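PDB 3IT8: 2L protein from Yaba-like disease virus, which has an MHC class I-like fold and, as a poxvirus 2L protein, probably binds and blocks the host cytokine tumour necrosis factor. Local coordinates for residues D[3-8]-D[62-67]; D[31-36]-D[42-47]; D[95-100]-D[161-166]. One frame throughout, in Å; residues are numbered along the deposited sequence.

All three contacts build on one eight-stranded antiparallel sheet. Contacts 1 and 3 are buried: each sets one of the two long helices, 61-82 and 148-174, over the sheet, on the neighbouring strands 2-10 and 90-100. Their chemistry differs, with aromatic rings and a tyrosine hydroxyl in contact 1 and two cysteine sulfurs beside a glycine in contact 3. Contact 2 lies at the surface, where strands 28-36 and 41-47 form a hairpin at the sheet's edge, held mainly by backbone hydrogen bonds. It meets contact 1 where Phe66 packs on Ile33, and Tyr64 and Asn67 probably hydrogen-bond to Thr31 and Gly42. Leu3 bridges contacts 1 and 3, bonded to Cys97 through the backbone and packed on Cys163.

Contact 1. Residues D[3-8]-D[62-67]; sequences LKYNYT and NDYNFN. With NAG (2-acetamido-2-deoxy-beta-D-glucopyranose), chain M.
Tyr64 reaches from segment 62-67 of helix 61-82 down to Tyr5 and Tyr7 on strand 2-10, a helix-on-sheet contact of the MHC class I-like platform, in which two long helices cover an eight-stranded sheet. Over these short segments strand and helix run at 35°. Tyr64 CB sits 3.5 Å from Tyr7 OH, where the side chain first meets the strand. Tyr64 CG stands anti to the carbonyl carbon (chi1 -53°), which sends the ring toward Tyr5. On the ring's near edge, Tyr64 CD2 lies 3.8 Å from Tyr5 CE2, and Tyr64 CE2 lies 3.7 Å from Tyr5 CZ. This edge points at the face of Tyr5 in a T-shaped stack, the planes turned 75° apart. At the tip, Tyr64 OH hydrogen-bonds to Asp23 and Thr31 of the sheet, while Tyr5 OH pairs with Tyr170 of the other long helix. The two tyrosines therefore have both ring and hydroxyl fixed.

Tyr7 is held by its tip. Its hydroxyl donates to the backbone carbonyl, with Tyr7 OH 2.7 Å from Tyr64 O and the oxygen lying at the edge of the Tyr7 ring. A water gives one hydrogen to the same hydroxyl and another to Asn65 OD1, carrying the polar link one residue further. Farther along, Phe66 CD1 approaches Tyr7 CD2 obliquely.

On the other face of the strand Asn6 carries the glycan, with Lys4 beside it. Asn6 ND2 is bonded covalently to C1 of the N-acetylglucosamine. The Lys4 chain bends at its third torsion, and Lys4 NZ donates a hydrogen bond to the acetamido oxygen O7 of the N-acetylglucosamine at 2.9 Å.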
loop_
_atom_site.group_PDB
_atom_site.type_symbol
_atom_site.label_atom_id
_atom_site.label_comp_id
_atom_site.label_asym_id
_atom_site.label_seq_id
_atom_site.Cartn_x
_atom_site.Cartn_y
_atom_site.Cartn_z
ATOM N N LEU D 3 20.126 -28.584 5.810
ATOM C CA LEU D 3 20.626 -28.385 7.169
ATOM C C LEU D 3 19.910 -29.406 8.082
ATOM O O LEU D 3 18.690 -29.363 8.238
ATOM C CB LEU D 3 20.377 -26.958 7.654
ATOM C CG LEU D 3 21.005 -26.657 9.033
ATOM C CD1 LEU D 3 22.491 -26.970 9.034
ATOM C CD2 LEU D 3 20.808 -25.195 9.383
ATOM N N LYS D 4 20.662 -30.336 8.663
ATOM C CA LYS D 4 20.056 -31.353 9.519
ATOM C C LYS D 4 20.664 -31.443 10.917
ATOM O O LYS D 4 21.882 -31.468 11.060
ATOM C CB LYS D 4 20.151 -32.726 8.839
ATOM C CG LYS D 4 19.463 -33.825 9.613
ATOM C CD LYS D 4 19.539 -35.181 8.924
ATOM C CE LYS D 4 20.926 -35.792 8.981
ATOM N NZ LYS D 4 20.947 -37.191 8.440
ATOM N N TYR D 5 19.808 -31.481 11.936
ATOM C CA TYR D 5 20.218 -31.616 13.336
ATOM C C TYR D 5 19.732 -32.981 13.840
ATOM O O TYR D 5 18.558 -33.331 13.681
ATOM C CB TYR D 5 19.598 -30.509 14.181
ATOM C CG TYR D 5 20.257 -29.156 14.028
ATOM C CD1 TYR D 5 21.250 -28.940 13.073
ATOM C CD2 TYR D 5 19.878 -28.079 14.830
ATOM C CE1 TYR D 5 21.850 -27.680 12.914
ATOM C CE2 TYR D 5 20.466 -26.815 14.677
ATOM C CZ TYR D 5 21.447 -26.627 13.718
ATOM O OH TYR D 5 22.010 -25.385 13.554
ATOM N N ASN D 6 20.623 -33.754 14.444
ATOM C CA ASN D 6 20.278 -35.090 14.932
ATOM C C ASN D 6 20.725 -35.239 16.379
ATOM O O ASN D 6 21.913 -35.187 16.669
ATOM C CB ASN D 6 20.971 -36.148 14.039
ATOM C CG ASN D 6 20.662 -37.593 14.439
ATOM O OD1 ASN D 6 19.978 -37.859 15.433
ATOM N ND2 ASN D 6 21.195 -38.520 13.640
ATOM N N TYR D 7 19.772 -35.388 17.286
ATOM C CA TYR D 7 20.090 -35.595 18.689
ATOM C C TYR D 7 19.732 -37.046 18.996
ATOM O O TYR D 7 18.619 -37.481 18.694
ATOM C CB TYR D 7 19.251 -34.705 19.605
ATOM C CG TYR D 7 19.463 -33.226 19.456
ATOM C CD1 TYR D 7 18.806 -32.508 18.462
ATOM C CD2 TYR D 7 20.261 -32.525 20.356
ATOM C CE1 TYR D 7 18.927 -31.124 18.374
ATOM C CE2 TYR D 7 20.393 -31.147 20.275
ATOM C CZ TYR D 7 19.714 -30.448 19.280
ATOM O OH TYR D 7 19.788 -29.071 19.202
ATOM N N THR D 8 20.649 -37.792 19.607
ATOM C CA THR D 8 20.346 -39.176 19.918
ATOM C C THR D 8 20.845 -39.691 21.263
ATOM O O THR D 8 22.032 -39.581 21.567
ATOM C CB THR D 8 20.910 -40.098 18.830
ATOM O OG1 THR D 8 20.478 -39.641 17.542
ATOM C CG2 THR D 8 20.426 -41.525 19.044
ATOM N N ASN D 62 24.305 -22.462 23.568
ATOM C CA ASN D 62 24.497 -23.507 24.580
ATOM C C ASN D 62 24.792 -24.810 23.872
ATOM O O ASN D 62 24.199 -25.838 24.192
ATOM C CB ASN D 62 23.241 -23.713 25.417
ATOM C CG ASN D 62 22.636 -22.424 25.883
ATOM O OD1 ASN D 62 23.123 -21.346 25.555
ATOM N ND2 ASN D 62 21.559 -22.520 26.648
ATOM N N ASP D 63 25.702 -24.767 22.907
ATOM C CA ASP D 63 26.042 -25.950 22.147
ATOM C C ASP D 63 24.750 -26.626 21.738
ATOM O O ASP D 63 24.475 -27.754 22.152
ATOM C CB ASP D 63 26.897 -26.898 22.981
ATOM C CG ASP D 63 28.172 -26.248 23.452
ATOM O OD1 ASP D 63 28.934 -25.750 22.596
ATOM O OD2 ASP D 63 28.409 -26.229 24.677
ATOM N N TYR D 64 23.950 -25.902 20.954
ATOM C CA TYR D 64 22.688 -26.419 20.431
ATOM C C TYR D 64 21.725 -26.918 21.499
ATOM O O TYR D 64 20.982 -27.877 21.262
ATOM C CB TYR D 64 22.956 -27.560 19.439
ATOM C CG TYR D 64 23.935 -27.206 18.338
ATOM C CD1 TYR D 64 25.282 -26.990 18.617
ATOM C CD2 TYR D 64 23.505 -27.070 17.014
ATOM C CE1 TYR D 64 26.178 -26.647 17.622
ATOM C CE2 TYR D 64 24.388 -26.728 16.005
ATOM C CZ TYR D 64 25.728 -26.518 16.314
ATOM O OH TYR D 64 26.616 -26.187 15.310
ATOM N N ASN D 65 21.722 -26.262 22.660
ATOM C CA ASN D 65 20.857 -26.663 23.763
ATOM C C ASN D 65 21.028 -28.156 24.025
ATOM O O ASN D 65 20.056 -28.837 24.358
ATOM C CB ASN D 65 19.398 -26.385 23.419
ATOM C CG ASN D 65 19.124 -24.920 23.188
ATOM O OD1 ASN D 65 18.571 -24.545 22.164
ATOM N ND2 ASN D 65 19.497 -24.080 24.143
ATOM N N PHE D 66 22.255 -28.665 23.871
ATOM C CA PHE D 66 22.518 -30.089 24.071
ATOM C C PHE D 66 22.159 -30.638 25.450
ATOM O O PHE D 66 21.459 -31.643 25.555
ATOM C CB PHE D 66 23.976 -30.427 23.794
ATOM C CG PHE D 66 24.262 -31.884 23.874
ATOM C CD1 PHE D 66 24.001 -32.713 22.799
ATOM C CD2 PHE D 66 24.733 -32.444 25.045
ATOM C CE1 PHE D 66 24.206 -34.091 22.890
ATOM C CE2 PHE D 66 24.941 -33.824 25.147
ATOM C CZ PHE D 66 24.677 -34.646 24.068
ATOM N N ASN D 67 22.645 -29.996 26.505
ATOM C CA ASN D 67 22.347 -30.473 27.843
ATOM C C ASN D 67 20.845 -30.554 28.021
ATOM O O ASN D 67 20.346 -31.536 28.565
ATOM C CB ASN D 67 22.954 -29.550 28.900
ATOM C CG ASN D 67 24.450 -29.395 28.742
ATOM O OD1 ASN D 67 25.135 -30.321 28.333
ATOM N ND2 ASN D 67 24.968 -28.225 29.078
HETATM C C1 NAG M . 21.202 -39.933 13.991
HETATM C C2 NAG M . 20.941 -40.771 12.738
HETATM C C3 NAG M . 20.958 -42.270 13.103
HETATM C C4 NAG M . 22.302 -42.629 13.755
HETATM C C5 NAG M . 22.474 -41.715 14.980
HETATM C C6 NAG M . 23.770 -41.954 15.735
HETATM C C7 NAG M . 19.609 -39.598 11.100
HETATM C C8 NAG M . 18.310 -39.568 10.322
HETATM N N2 NAG M . 19.661 -40.394 12.167
HETATM O O3 NAG M . 20.754 -43.068 11.946
HETATM O O4 NAG M . 22.342 -44.018 14.126
HETATM O O5 NAG M . 22.454 -40.319 14.569
HETATM O O6 NAG M . 24.875 -41.352 15.078
HETATM O O7 NAG M . 20.552 -38.903 10.735
HETATM O O HOH W 1 18.003 -27.030 20.174
#

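Contact 2. Residues D[31-36]-D[42-47]; sequences TKISYN and GNVNFR
Lys32 faces two residues at once, Asn45 and Phe46. Its carbonyl takes a good bond from Asn45 N (2.8 Å to Lys32 O) and a weak one from Phe46 N, while Lys32 N donates to Phe46 O. The extended Lys32 chain passes obliquely across the Asn45 amide, with Lys32 CG 3.7 Å from Asn45 ND2. Phe46 turns its ring aside, and of its side chain it is the first carbon that meets the lysine, Phe46 CB lying 3.8 Å from Lys32 CB. Asn45 has CG anti to its carbonyl carbon (chi1 -48°), which swings the amide back over Ser34; the bond from Asn45 ND2 to Ser34 OG is modelled so short that its length is doubtful.

On the other face, beneath helix 61-82, Ile33 CG1 touches Val44 CG2 at 4.0 Å, and Phe66 packs on Ile33. Beyond, Ser34 and Asn43 exchange backbone bonds in both directions, and Tyr35 lies opposite Gly42, its ring stacked on Tyr70 of the helix. Two residues opposite one mark a classic beta bulge, here in an antiparallel hairpin at the edge of the MHC-like sheet.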
loop_
_atom_site.group_PDB
_atom_site.type_symbol
_atom_site.label_atom_id
_atom_site.label_comp_id
_atom_site.label_asym_id
_atom_site.label_seq_id
_atom_site.Cartn_x
_atom_site.Cartn_y
_atom_site.Cartn_z
ATOM N N THR D 31 29.267 -30.063 13.205
ATOM C CA THR D 31 29.482 -30.157 14.638
ATOM C C THR D 31 29.088 -31.500 15.198
ATOM O O THR D 31 28.076 -32.068 14.793
ATOM C CB THR D 31 28.649 -29.123 15.380
ATOM O OG1 THR D 31 29.136 -27.822 15.076
ATOM C CG2 THR D 31 28.722 -29.332 16.862
ATOM N N LYS D 32 29.897 -32.007 16.122
ATOM C CA LYS D 32 29.576 -33.250 16.799
ATOM C C LYS D 32 29.697 -32.963 18.273
ATOM O O LYS D 32 30.661 -32.330 18.715
ATOM C CB LYS D 32 30.529 -34.381 16.450
ATOM C CG LYS D 32 30.198 -35.642 17.228
ATOM C CD LYS D 32 31.168 -36.770 16.961
ATOM C CE LYS D 32 30.824 -37.979 17.798
ATOM N NZ LYS D 32 31.831 -39.061 17.636
ATOM N N ILE D 33 28.705 -33.409 19.031
ATOM C CA ILE D 33 28.699 -33.222 20.469
ATOM C C ILE D 33 28.285 -34.527 21.126
ATOM O O ILE D 33 27.401 -35.228 20.630
ATOM C CB ILE D 33 27.717 -32.109 20.879
ATOM C CG1 ILE D 33 28.249 -30.752 20.403
ATOM C CG2 ILE D 33 27.509 -32.127 22.408
ATOM C CD1 ILE D 33 27.250 -29.615 20.590
ATOM N N SER D 34 28.943 -34.876 22.224
ATOM C CA SER D 34 28.600 -36.100 22.934
ATOM C C SER D 34 28.576 -35.846 24.434
ATOM O O SER D 34 29.268 -34.960 24.939
ATOM C CB SER D 34 29.576 -37.212 22.580
ATOM O OG SER D 34 30.895 -36.738 22.653
ATOM N N TYR D 35 27.748 -36.614 25.131
ATOM C CA TYR D 35 27.586 -36.473 26.560
ATOM C C TYR D 35 28.757 -37.076 27.309
ATOM O O TYR D 35 29.029 -38.260 27.169
ATOM C CB TYR D 35 26.298 -37.152 26.995
ATOM C CG TYR D 35 25.983 -36.930 28.439
ATOM C CD1 TYR D 35 25.577 -35.683 28.893
ATOM C CD2 TYR D 35 26.096 -37.971 29.364
ATOM C CE1 TYR D 35 25.282 -35.474 30.239
ATOM C CE2 TYR D 35 25.801 -37.772 30.716
ATOM C CZ TYR D 35 25.394 -36.522 31.144
ATOM O OH TYR D 35 25.094 -36.321 32.473
ATOM N N ASN D 36 29.451 -36.249 28.093
ATOM C CA ASN D 36 30.594 -36.673 28.895
ATOM C C ASN D 36 30.092 -37.219 30.243
ATOM O O ASN D 36 29.572 -36.460 31.071
ATOM C CB ASN D 36 31.492 -35.476 29.136
ATOM C CG ASN D 36 32.703 -35.832 29.922
ATOM O OD1 ASN D 36 32.605 -36.406 30.997
ATOM N ND2 ASN D 36 33.865 -35.489 29.400
ATOM N N GLY D 42 27.587 -31.998 27.867
ATOM C CA GLY D 42 28.147 -32.284 26.558
ATOM C C GLY D 42 29.475 -31.616 26.252
ATOM O O GLY D 42 29.856 -30.651 26.907
ATOM N N ASN D 43 30.188 -32.143 25.257
ATOM C CA ASN D 43 31.477 -31.591 24.816
ATOM C C ASN D 43 31.500 -31.583 23.308
ATOM O O ASN D 43 31.025 -32.529 22.666
ATOM C CB ASN D 43 32.655 -32.443 25.268
ATOM C CG ASN D 43 32.852 -32.424 26.755
ATOM O OD1 ASN D 43 32.766 -31.370 27.403
ATOM N ND2 ASN D 43 33.139 -33.592 27.321
ATOM N N VAL D 44 32.054 -30.529 22.725
ATOM C CA VAL D 44 32.126 -30.478 21.271
ATOM C C VAL D 44 33.315 -31.318 20.886
ATOM O O VAL D 44 34.435 -31.024 21.304
ATOM C CB VAL D 44 32.349 -29.058 20.758
ATOM C CG1 VAL D 44 32.520 -29.086 19.256
ATOM C CG2 VAL D 44 31.174 -28.187 21.140
ATOM N N ASN D 45 33.081 -32.367 20.107
ATOM C CA ASN D 45 34.166 -33.247 19.689
ATOM C C ASN D 45 34.701 -32.819 18.337
ATOM O O ASN D 45 35.876 -32.984 18.036
ATOM C CB ASN D 45 33.688 -34.693 19.579
ATOM C CG ASN D 45 32.912 -35.140 20.786
ATOM O OD1 ASN D 45 33.346 -34.955 21.921
ATOM N ND2 ASN D 45 31.753 -35.748 20.549
ATOM N N PHE D 46 33.830 -32.258 17.519
ATOM C CA PHE D 46 34.230 -31.843 16.194
ATOM C C PHE D 46 33.574 -30.543 15.789
ATOM O O PHE D 46 32.420 -30.260 16.133
ATOM C CB PHE D 46 33.847 -32.922 15.187
ATOM C CG PHE D 46 34.249 -32.604 13.787
ATOM C CD1 PHE D 46 35.473 -33.027 13.292
ATOM C CD2 PHE D 46 33.416 -31.847 12.961
ATOM C CE1 PHE D 46 35.864 -32.702 11.995
ATOM C CE2 PHE D 46 33.798 -31.513 11.663
ATOM C CZ PHE D 46 35.027 -31.944 11.181
ATOM N N ARG D 47 34.324 -29.752 15.044
ATOM C CA ARG D 47 33.821 -28.494 14.515
ATOM C C ARG D 47 34.488 -28.227 13.176
ATOM O O ARG D 47 35.703 -28.082 13.115
ATOM C CB ARG D 47 34.124 -27.338 15.448
ATOM C CG ARG D 47 33.624 -26.035 14.871
ATOM C CD ARG D 47 32.119 -25.914 15.023
ATOM N NE ARG D 47 31.788 -25.187 16.249
ATOM C CZ ARG D 47 30.717 -25.415 17.004
ATOM N NH1 ARG D 47 29.854 -26.365 16.668
ATOM N NH2 ARG D 47 30.506 -24.689 18.100
#

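Contact 3. Residues D[95-100]-D[161-166]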
loop_
_atom_site.group_PDB
_atom_site.type_symbol
_atom_site.label_atom_id
_atom_site.label_comp_id
_atom_site.label_asym_id
_atom_site.label_seq_id
_atom_site.Cartn_x
_atom_site.Cartn_y
_atom_site.Cartn_z
ATOM N N THR D 95 15.571 -32.756 13.307
ATOM C CA THR D 95 14.990 -31.473 12.936
ATOM C C THR D 95 15.935 -30.779 11.966
ATOM O O THR D 95 17.143 -30.984 12.034
ATOM C CB THR D 95 14.757 -30.597 14.184
ATOM O OG1 THR D 95 13.979 -29.450 13.832
ATOM C CG2 THR D 95 16.079 -30.152 14.784
ATOM N N GLY D 96 15.385 -29.980 11.058
ATOM C CA GLY D 96 16.206 -29.303 10.071
ATOM C C GLY D 96 15.365 -28.739 8.941
ATOM O O GLY D 96 14.133 -28.727 9.018
ATOM N N CYS D 97 16.010 -28.258 7.890
ATOM C CA CYS D 97 15.270 -27.690 6.768
ATOM C C CYS D 97 15.982 -27.934 5.443
ATOM O O CYS D 97 17.077 -28.505 5.410
ATOM C CB CYS D 97 15.055 -26.185 6.956
ATOM S SG CYS D 97 16.534 -25.161 6.693
ATOM N N TYR D 98 15.362 -27.491 4.353
ATOM C CA TYR D 98 15.927 -27.703 3.032
ATOM C C TYR D 98 15.432 -26.707 2.000
ATOM O O TYR D 98 14.340 -26.155 2.116
ATOM C CB TYR D 98 15.575 -29.106 2.547
ATOM C CG TYR D 98 14.090 -29.304 2.373
ATOM C CD1 TYR D 98 13.464 -29.020 1.158
ATOM C CD2 TYR D 98 13.300 -29.733 3.440
ATOM C CE1 TYR D 98 12.078 -29.161 1.012
ATOM C CE2 TYR D 98 11.924 -29.875 3.309
ATOM C CZ TYR D 98 11.316 -29.588 2.097
ATOM O OH TYR D 98 9.948 -29.697 1.994
ATOM N N GLU D 99 16.270 -26.507 0.989
ATOM C CA GLU D 99 15.993 -25.651 -0.142
ATOM C C GLU D 99 16.483 -26.489 -1.318
ATOM O O GLU D 99 17.595 -26.311 -1.799
ATOM C CB GLU D 99 16.779 -24.351 -0.047
ATOM C CG GLU D 99 15.886 -23.154 0.157
ATOM C CD GLU D 99 16.631 -21.830 0.067
ATOM O OE1 GLU D 99 17.297 -21.581 -0.966
ATOM O OE2 GLU D 99 16.542 -21.028 1.025
ATOM N N THR D 100 15.653 -27.443 -1.735
ATOM C CA THR D 100 15.942 -28.350 -2.848
ATOM C C THR D 100 15.313 -27.773 -4.117
ATOM O O THR D 100 14.133 -27.996 -4.380
ATOM C CB THR D 100 15.325 -29.730 -2.579
ATOM O OG1 THR D 100 15.767 -30.201 -1.301
ATOM C CG2 THR D 100 15.734 -30.725 -3.646
ATOM N N MET D 161 11.040 -21.033 11.885
ATOM C CA MET D 161 11.771 -20.054 11.099
ATOM C C MET D 161 13.274 -20.066 11.341
ATOM O O MET D 161 14.063 -19.825 10.422
ATOM C CB MET D 161 11.226 -18.665 11.395
ATOM C CG MET D 161 11.865 -17.585 10.575
ATOM S SD MET D 161 11.244 -15.945 11.007
ATOM C CE MET D 161 9.547 -16.172 10.717
ATOM N N GLY D 162 13.665 -20.343 12.579
ATOM C CA GLY D 162 15.072 -20.364 12.920
ATOM C C GLY D 162 15.968 -21.081 11.930
ATOM O O GLY D 162 16.957 -20.527 11.444
ATOM N N CYS D 163 15.622 -22.325 11.634
ATOM C CA CYS D 163 16.413 -23.111 10.721
ATOM C C CYS D 163 16.523 -22.477 9.336
ATOM O O CYS D 163 17.627 -22.315 8.818
ATOM C CB CYS D 163 15.827 -24.510 10.605
ATOM S SG CYS D 163 16.964 -25.670 9.867
ATOM N N SER D 164 15.396 -22.120 8.730
ATOM C CA SER D 164 15.432 -21.520 7.397
ATOM C C SER D 164 16.320 -20.281 7.330
ATOM O O SER D 164 16.849 -19.953 6.275
ATOM C CB SER D 164 14.035 -21.145 6.943
ATOM O OG SER D 164 13.541 -20.099 7.743
ATOM N N LEU D 165 16.470 -19.579 8.446
ATOM C CA LEU D 165 17.329 -18.409 8.477
ATOM C C LEU D 165 18.789 -18.843 8.631
ATOM O O LEU D 165 19.687 -18.348 7.943
ATOM C CB LEU D 165 16.942 -17.499 9.636
ATOM C CG LEU D 165 15.605 -16.766 9.490
ATOM C CD1 LEU D 165 15.272 -16.022 10.777
ATOM C CD2 LEU D 165 15.690 -15.789 8.329
ATOM N N ALA D 166 19.024 -19.782 9.536
ATOM C CA ALA D 166 20.366 -20.273 9.784
ATOM C C ALA D 166 21.003 -20.909 8.552
ATOM O O ALA D 166 22.152 -20.607 8.222
ATOM C CB ALA D 166 20.335 -21.267 10.931
#
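Gly96 is where strand 90-100 first meets helix 148-174: its carbonyl carbon, Gly96 C, lies 3.6 Å from Cys163 SG. The sulfur rests on the extended backbone here, which is tied into the sheet by bonds from Gly96 to Tyr107 on one neighbouring strand and from Cys97 to Leu3 on the other.

Cys97 carries most of the contact. Its CB bond points to the helix, and the CB of Cys163 points back. In Cys163 the sulfur is anti to the backbone N (chi1 -164°), which lays it over the strand: Cys163 SG lies 3.4 Å from Cys97 N and 3.5 Å from Cys97 CB. The sulfurs approach to 3.2 Å, Cys97 SG to Cys163 SG, much too long for a disulfide. Here the second long helix of the MHC class I-like platform crosses the sheet at 50° to the strand. Ile167, one turn on, also packs on Cys97, and Phe158 and Leu3 adjoin Cys163. Cys97 SG itself sits between its own backbone N and carbonyl carbon (chi1 74°), leaning toward the helix backbone, where it lies 3.8 Å from Ser164 N. Ser164 turns its hydroxyl back into its own helix, Ser164 OG donating to Met161 O at 2.7 Å; that carbonyl also accepts from Leu165 N, so one oxygen serves two donors.

Glu99, poorly ordered, turns its CB to the helix side again, and both its carboxylate oxygens, OE1 and OE2, are placed to make salt bridges outside these segments, to basic side-chain nitrogen of another protein chain in the assembly.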